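Local coordinates for 457aa long hypothetical protein (Pyrococcus horikoshii, PDB 2CSU) that is of unknown function but combines a Rossmann-type CoA-binding domain with flavodoxin-like and ligase-CoA domains of the succinyl-CoA ligase superfamily, at residues 1-6 and 192-196; 15-19 and 46-50; 294-300 and 369-375. All coordinates share one frame; numbering follows the deposited sequence.

Contact 1 (1-6 and 192-196); sequences MLDYFF and ELMEY
The ring of Tyr196 is the surface on which the N-terminal segment settles. Over the centre of one face sits the carbonyl oxygen of Leu2, 3.7 Å above the plane, and CB of the same leucine packs on the ring's root, 4.1 Å from Tyr196 CG. Phe6 lies nearly parallel to the tyrosine, the planes 14° apart, but the two rings are slid so far that they barely overlap; the side chains run past each other in opposite directions and touch at their rims, Phe6 CD2 3.5 Å from Tyr196 CE2. At the phenol end, Tyr196 OH donates to Asp3 OD1 over 3.2 Å, meeting the lone pair that faces away from the other carboxylate oxygen. OD1 also takes a weak hydrogen bond from Asn7. With CG anti to the backbone N (chi1 160°), the tyrosine ring is directed at the N-terminal segment. This is packing between domains: the lead-in to the first strand of the Rossmann-type domain, 10-14, lies against helix 190-197 of the flavodoxin-like part. One turn back along that helix, Leu193 CD2 touches Leu2 CD1 at 4.0 Å, the two side chains crossing at about a right angle, and comes to the edge of the Phe6 ring. Further out, strand 175-181 supports Phe6 and Leu193 through Ile180, while Glu192 directs its carboxylate to salt bridges with Arg123 and Lys218.

Contact 2 (15-19 and 46-50); sequences GASND and EEEVQ
The flat amide of Asn18 uses both its ends on the backbone of 46-50, one to each side of Val49. Its ND2 donates to Glu48 O over 3.1 Å, in the plane of both the amide and the carbonyl, while OD1 accepts from Gln50 N at 2.7 Å along an almost straight N-H direction (173°), although that donor is tilted from the amide's carbonyl plane. Two bonds thus fix the rotation of the amide. The carboxylate of Glu46 stands nearly perpendicular to it, planes 87° apart, with its CD 3.5 Å from Asn18 ND2. Segment 15-19 is the loop that follows the first strand, 10-14, of a Rossmann-type domain and leads into helix 23-31; it is joined here to the short strand 48-49. A second amide, that of Gln50, reaches back: its chain is extended beyond CG (chi2 172°), and NE2 donates to Ser17 O at 3.0 Å and also to Tyr25 O in the helix. Water 1 bridges the segments, accepting from Asn18 N and donating to Glu46 OE1. Ala16 CB also meets Val49 CG1 at 4.0 Å, both residues against Phe28 and Pro41, and Ser17 OG accepts from Asp19 N in an ST turn.

Contact 3 (294-300 and 369-375); sequences NKVAIMT and VDMLIAI
Two neighbouring parallel strands of the sheet in the ligase-CoA domain, 295-300 and 371-375, make this contact, their axes 4.6 Å apart at closest approach and inclined by 24°. Helices pack on both faces, in an alpha/beta arrangement. Across the middle the backbone bonds alternate in the regular parallel manner: Ala297 N donates to Met371 O, Ile373 N to Ala297 O, Met299 N to Ile373 O and Ile375 N to Met299 O. At the entrance the pattern frays, for Lys295 O takes a good bond from Asp370 N at 2.8 Å and a weak one from Met371 N. On the face bearing Val296, Ile298, Thr300, Met371, Ile373 and Ile375, branched side chains interlock diagonally: Val296 CG1 meets Ile373 CG1 at 3.8 Å, and Ile298 CG2 meets Ile375 CD1 at the same distance, each pair crossing obliquely. Val296 and Met371 instead lie side by side and point the same way. Helices 303-314 and 434-450 cover this layer. The other face holds Ala297, Met299, Leu372 and Ala374, with Met299 and Leu372 packing on helix 353-365. There the small Ala297 is pressed closely by Val369, CB to CG1 3.4 Å, tighter than usual for two carbons. Met299, present as selenomethionine, carries its CG between the backbone N and the carbonyl carbon (chi1 44°), over the neighbouring strand: CG lies 3.5 Å from Ile373 O, and the selenium rests against both methyl branches of Leu372, 3.7 Å from CD1 and 3.8 Å from CD2.

The three contacts sample a multidomain chain at an interface and within two of its domains. Contact 2 is internal to the CoA-binding domain and is nested along the chain within the long loop that contact 1 closes; their centres are about 29 Å apart and their nearest atoms about 16 Å. Contact 1 joins that domain's leading segment to the flavodoxin-like part, whereas contact 3 follows in series and belongs to the ligase-CoA domain. Contact 3 lies across the chain's centre from both others, its centre about 37 Å from that of contact 1 and about 55 Å from that of contact 2. None touches another, and the nearest atoms of contacts 2 and 3 remain about 43 Å apart.

Contact 1 (1-6 and 192-196)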
# COMPACT_ATOMS: atom_id res chain seq x y z
N MSE A 1 -14.52 2.07 -35.09
CA MSE A 1 -15.57 2.05 -34.08
C MSE A 1 -14.99 2.10 -32.66
O MSE A 1 -14.09 1.36 -32.30
CB MSE A 1 -16.38 0.76 -34.26
CG MSE A 1 -17.01 0.66 -35.65
SE MSE A 1 -18.66 -0.06 -35.60
CE MSE A 1 -18.21 -1.63 -34.84
N LEU A 2 -15.52 3.05 -31.87
CA LEU A 2 -15.06 3.17 -30.49
C LEU A 2 -13.59 3.58 -30.42
O LEU A 2 -12.98 3.67 -29.36
CB LEU A 2 -15.26 1.83 -29.79
CG LEU A 2 -16.68 1.66 -29.24
CD1 LEU A 2 -16.69 1.09 -27.82
CD2 LEU A 2 -17.45 2.98 -29.17
N ASP A 3 -13.00 3.80 -31.62
CA ASP A 3 -11.61 4.23 -31.67
C ASP A 3 -11.50 5.75 -31.61
O ASP A 3 -10.58 6.31 -31.03
CB ASP A 3 -10.99 3.72 -32.96
CG ASP A 3 -9.51 4.04 -32.97
OD1 ASP A 3 -8.84 3.70 -31.99
OD2 ASP A 3 -9.03 4.63 -33.94
N TYR A 4 -12.50 6.38 -32.26
CA TYR A 4 -12.53 7.84 -32.25
C TYR A 4 -12.65 8.39 -30.83
O TYR A 4 -12.59 9.59 -30.59
CB TYR A 4 -13.73 8.30 -33.09
CG TYR A 4 -14.95 7.54 -32.68
CD1 TYR A 4 -15.60 7.88 -31.50
CD2 TYR A 4 -15.44 6.51 -33.48
CE1 TYR A 4 -16.75 7.19 -31.12
CE2 TYR A 4 -16.58 5.82 -33.09
CZ TYR A 4 -17.23 6.15 -31.92
OH TYR A 4 -18.36 5.47 -31.53
N PHE A 5 -12.86 7.46 -29.88
CA PHE A 5 -12.96 7.87 -28.48
C PHE A 5 -11.58 8.13 -27.88
O PHE A 5 -11.38 9.06 -27.11
CB PHE A 5 -13.67 6.76 -27.71
CG PHE A 5 -15.13 7.06 -27.60
CD1 PHE A 5 -15.54 8.26 -27.03
CD2 PHE A 5 -16.06 6.15 -28.07
CE1 PHE A 5 -16.90 8.54 -26.92
CE2 PHE A 5 -17.42 6.44 -27.96
CZ PHE A 5 -17.84 7.63 -27.38
N PHE A 6 -10.67 7.21 -28.24
CA PHE A 6 -9.33 7.25 -27.65
C PHE A 6 -8.29 7.80 -28.62
O PHE A 6 -7.16 8.11 -28.25
CB PHE A 6 -8.96 5.83 -27.23
CG PHE A 6 -10.04 5.27 -26.34
CD1 PHE A 6 -10.09 5.65 -25.01
CD2 PHE A 6 -10.97 4.38 -26.86
CE1 PHE A 6 -11.10 5.16 -24.19
CE2 PHE A 6 -11.97 3.89 -26.03
CZ PHE A 6 -12.04 4.27 -24.69
N GLU A 192 -19.08 -3.71 -24.92
CA GLU A 192 -18.63 -3.04 -26.12
C GLU A 192 -17.19 -2.57 -25.94
O GLU A 192 -16.41 -2.60 -26.89
CB GLU A 192 -19.54 -1.86 -26.44
CG GLU A 192 -20.81 -2.27 -27.21
CD GLU A 192 -22.03 -1.44 -26.82
OE1 GLU A 192 -21.94 -0.20 -26.84
OE2 GLU A 192 -23.08 -2.04 -26.49
N LEU A 193 -16.85 -2.15 -24.73
CA LEU A 193 -15.50 -1.70 -24.47
C LEU A 193 -14.51 -2.87 -24.51
O LEU A 193 -13.43 -2.74 -25.06
CB LEU A 193 -15.43 -0.98 -23.13
CG LEU A 193 -15.99 0.44 -23.16
CD1 LEU A 193 -15.93 1.01 -21.75
CD2 LEU A 193 -15.19 1.32 -24.13
N MSE A 194 -14.90 -4.01 -23.95
CA MSE A 194 -14.05 -5.18 -23.95
C MSE A 194 -13.86 -5.67 -25.38
O MSE A 194 -12.81 -6.20 -25.72
CB MSE A 194 -14.64 -6.31 -23.10
CG MSE A 194 -14.42 -6.15 -21.60
SE MSE A 194 -15.29 -7.38 -20.54
CE MSE A 194 -16.73 -7.23 -21.17
N GLU A 195 -14.88 -5.51 -26.22
CA GLU A 195 -14.75 -5.96 -27.61
C GLU A 195 -13.69 -5.10 -28.29
O GLU A 195 -12.81 -5.61 -28.98
CB GLU A 195 -16.08 -5.85 -28.36
CG GLU A 195 -17.07 -6.99 -28.05
CD GLU A 195 -18.42 -6.83 -28.74
OE1 GLU A 195 -19.02 -5.73 -28.66
OE2 GLU A 195 -18.88 -7.81 -29.37
N TYR A 196 -13.76 -3.79 -28.10
CA TYR A 196 -12.78 -2.91 -28.73
C TYR A 196 -11.35 -3.13 -28.20
O TYR A 196 -10.40 -3.23 -28.97
CB TYR A 196 -13.20 -1.46 -28.51
CG TYR A 196 -12.08 -0.47 -28.67
CD1 TYR A 196 -11.62 -0.10 -29.94
CD2 TYR A 196 -11.48 0.12 -27.56
CE1 TYR A 196 -10.60 0.83 -30.09
CE2 TYR A 196 -10.46 1.04 -27.69
CZ TYR A 196 -10.02 1.40 -28.96
OH TYR A 196 -9.00 2.30 -29.09

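Contact 2 (15-19 and 46-50)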
# COMPACT_ATOMS: atom_id res chain seq x y z
N GLY A 15 -18.72 23.48 -23.09
CA GLY A 15 -18.83 23.89 -21.70
C GLY A 15 -17.45 24.28 -21.21
O GLY A 15 -17.25 24.53 -20.02
N ALA A 16 -16.48 24.33 -22.12
CA ALA A 16 -15.13 24.75 -21.74
C ALA A 16 -15.33 26.08 -21.03
O ALA A 16 -16.13 26.92 -21.47
CB ALA A 16 -14.25 24.92 -22.98
N SER A 17 -14.61 26.29 -19.93
CA SER A 17 -14.78 27.51 -19.16
C SER A 17 -13.47 28.16 -18.70
O SER A 17 -12.42 27.53 -18.67
CB SER A 17 -15.67 27.19 -17.95
OG SER A 17 -15.90 28.32 -17.13
N ASN A 18 -13.56 29.45 -18.35
CA ASN A 18 -12.41 30.20 -17.86
C ASN A 18 -12.49 30.23 -16.33
O ASN A 18 -11.55 30.66 -15.65
CB ASN A 18 -12.41 31.64 -18.40
CG ASN A 18 -11.99 31.72 -19.85
OD1 ASN A 18 -10.84 31.42 -20.19
ND2 ASN A 18 -12.91 32.12 -20.71
N ASP A 19 -13.62 29.77 -15.80
CA ASP A 19 -13.85 29.73 -14.36
C ASP A 19 -13.27 28.43 -13.80
O ASP A 19 -13.75 27.34 -14.12
CB ASP A 19 -15.36 29.81 -14.07
CG ASP A 19 -15.68 29.95 -12.57
OD1 ASP A 19 -14.75 30.12 -11.75
OD2 ASP A 19 -16.88 29.89 -12.22
N GLU A 46 -18.35 32.94 -24.50
CA GLU A 46 -16.92 33.19 -24.54
C GLU A 46 -16.37 33.33 -25.96
O GLU A 46 -16.80 32.62 -26.88
CB GLU A 46 -16.19 32.05 -23.83
CG GLU A 46 -16.32 32.09 -22.33
CD GLU A 46 -15.93 33.43 -21.76
OE1 GLU A 46 -16.17 33.65 -20.56
OE2 GLU A 46 -15.39 34.25 -22.51
N GLU A 47 -15.44 34.27 -26.13
CA GLU A 47 -14.81 34.48 -27.44
C GLU A 47 -13.58 33.60 -27.43
O GLU A 47 -13.16 33.04 -28.44
CB GLU A 47 -14.38 35.94 -27.60
CG GLU A 47 -15.49 36.96 -27.40
CD GLU A 47 -16.67 36.71 -28.31
OE1 GLU A 47 -16.44 36.45 -29.52
OE2 GLU A 47 -17.82 36.79 -27.82
N GLU A 48 -13.02 33.46 -26.24
CA GLU A 48 -11.83 32.66 -26.05
C GLU A 48 -11.88 32.00 -24.69
O GLU A 48 -12.51 32.50 -23.76
CB GLU A 48 -10.59 33.56 -26.19
CG GLU A 48 -9.39 33.21 -25.36
CD GLU A 48 -9.45 33.79 -23.96
OE1 GLU A 48 -9.84 34.96 -23.77
OE2 GLU A 48 -9.10 33.05 -23.03
N VAL A 49 -11.23 30.85 -24.59
CA VAL A 49 -11.20 30.11 -23.34
C VAL A 49 -9.78 29.67 -23.10
O VAL A 49 -9.18 28.99 -23.93
CB VAL A 49 -12.13 28.87 -23.39
CG1 VAL A 49 -11.95 28.04 -22.13
CG2 VAL A 49 -13.57 29.32 -23.49
N GLN A 50 -9.24 30.08 -21.96
CA GLN A 50 -7.88 29.73 -21.61
C GLN A 50 -6.91 30.07 -22.74
O GLN A 50 -5.97 29.33 -23.02
CB GLN A 50 -7.83 28.24 -21.22
CG GLN A 50 -8.44 27.99 -19.84
CD GLN A 50 -8.58 26.52 -19.49
OE1 GLN A 50 -7.60 25.77 -19.48
NE2 GLN A 50 -9.81 26.10 -19.19
O HOH W 1 -16.15 31.06 -19.06

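Contact 3 (294-300 and 369-375)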
# COMPACT_ATOMS: atom_id res chain seq x y z
N ASN A 294 3.13 -23.93 -13.20
CA ASN A 294 2.88 -23.18 -11.98
C ASN A 294 3.98 -23.37 -10.94
O ASN A 294 3.75 -23.15 -9.75
CB ASN A 294 1.55 -23.62 -11.36
CG ASN A 294 1.62 -25.01 -10.74
OD1 ASN A 294 2.28 -25.90 -11.28
ND2 ASN A 294 0.96 -25.19 -9.61
N LYS A 295 5.16 -23.79 -11.37
CA LYS A 295 6.27 -24.01 -10.45
C LYS A 295 7.13 -22.75 -10.41
O LYS A 295 7.78 -22.38 -11.40
CB LYS A 295 7.09 -25.22 -10.89
CG LYS A 295 6.32 -26.54 -10.87
CD LYS A 295 5.81 -26.87 -9.47
CE LYS A 295 5.00 -28.17 -9.44
NZ LYS A 295 3.78 -28.11 -10.28
N VAL A 296 7.14 -22.09 -9.26
CA VAL A 296 7.87 -20.85 -9.13
C VAL A 296 9.17 -20.97 -8.36
O VAL A 296 9.30 -21.81 -7.47
CB VAL A 296 6.98 -19.79 -8.44
CG1 VAL A 296 7.63 -18.42 -8.47
CG2 VAL A 296 5.62 -19.76 -9.10
N ALA A 297 10.12 -20.13 -8.73
CA ALA A 297 11.40 -20.09 -8.04
C ALA A 297 11.46 -18.75 -7.31
O ALA A 297 11.22 -17.69 -7.90
CB ALA A 297 12.55 -20.19 -9.02
N ILE A 298 11.78 -18.81 -6.02
CA ILE A 298 11.90 -17.60 -5.22
C ILE A 298 13.36 -17.33 -4.87
O ILE A 298 14.03 -18.20 -4.30
CB ILE A 298 11.15 -17.71 -3.88
CG1 ILE A 298 9.64 -17.93 -4.12
CG2 ILE A 298 11.38 -16.45 -3.07
CD1 ILE A 298 8.90 -18.32 -2.85
N MSE A 299 13.86 -16.15 -5.23
CA MSE A 299 15.23 -15.78 -4.86
C MSE A 299 15.10 -14.52 -3.97
O MSE A 299 14.31 -13.63 -4.26
CB MSE A 299 16.10 -15.52 -6.10
CG MSE A 299 15.47 -14.70 -7.23
SE MSE A 299 16.56 -14.56 -8.69
CE MSE A 299 17.49 -13.28 -8.17
N THR A 300 15.87 -14.46 -2.89
CA THR A 300 15.76 -13.32 -1.98
C THR A 300 17.04 -13.06 -1.19
O THR A 300 17.91 -13.94 -1.10
CB THR A 300 14.62 -13.57 -0.95
OG1 THR A 300 14.47 -12.43 -0.11
CG2 THR A 300 14.96 -14.78 -0.05
N VAL A 369 11.82 -24.49 -13.42
CA VAL A 369 11.31 -23.18 -13.01
C VAL A 369 10.44 -22.61 -14.12
O VAL A 369 10.88 -22.51 -15.27
CB VAL A 369 12.47 -22.20 -12.72
CG1 VAL A 369 11.92 -20.83 -12.34
CG2 VAL A 369 13.33 -22.75 -11.57
N ASP A 370 9.20 -22.27 -13.79
CA ASP A 370 8.28 -21.70 -14.76
C ASP A 370 8.17 -20.19 -14.57
O ASP A 370 7.82 -19.46 -15.49
CB ASP A 370 6.90 -22.34 -14.59
CG ASP A 370 6.91 -23.82 -14.89
OD1 ASP A 370 6.13 -24.56 -14.27
OD2 ASP A 370 7.72 -24.22 -15.76
N MSE A 371 8.46 -19.75 -13.35
CA MSE A 371 8.38 -18.34 -13.02
C MSE A 371 9.43 -17.99 -11.97
O MSE A 371 9.75 -18.80 -11.11
CB MSE A 371 6.97 -18.03 -12.50
CG MSE A 371 6.62 -16.55 -12.44
SE MSE A 371 4.84 -16.31 -12.27
CE MSE A 371 4.74 -16.20 -10.67
N LEU A 372 9.97 -16.77 -12.04
CA LEU A 372 10.97 -16.33 -11.08
C LEU A 372 10.50 -15.08 -10.34
O LEU A 372 10.15 -14.08 -10.95
CB LEU A 372 12.29 -16.03 -11.82
CG LEU A 372 13.55 -15.63 -11.04
CD1 LEU A 372 13.95 -16.77 -10.13
CD2 LEU A 372 14.68 -15.31 -11.96
N ILE A 373 10.47 -15.17 -9.02
CA ILE A 373 10.16 -14.04 -8.14
C ILE A 373 11.41 -13.51 -7.42
O ILE A 373 12.02 -14.18 -6.60
CB ILE A 373 9.12 -14.49 -7.12
CG1 ILE A 373 7.76 -14.66 -7.80
CG2 ILE A 373 8.97 -13.43 -6.01
CD1 ILE A 373 6.65 -15.03 -6.80
N ALA A 374 11.81 -12.29 -7.80
CA ALA A 374 12.98 -11.69 -7.16
C ALA A 374 12.60 -10.76 -5.99
O ALA A 374 11.94 -9.75 -6.14
CB ALA A 374 13.76 -10.90 -8.21
N ILE A 375 13.04 -11.16 -4.77
CA ILE A 375 12.76 -10.36 -3.58
C ILE A 375 14.03 -9.70 -3.02
O ILE A 375 15.06 -10.34 -2.79
CB ILE A 375 12.16 -11.29 -2.51
CG1 ILE A 375 10.85 -11.91 -3.02
CG2 ILE A 375 11.85 -10.50 -1.23
CD1 ILE A 375 10.28 -12.94 -2.05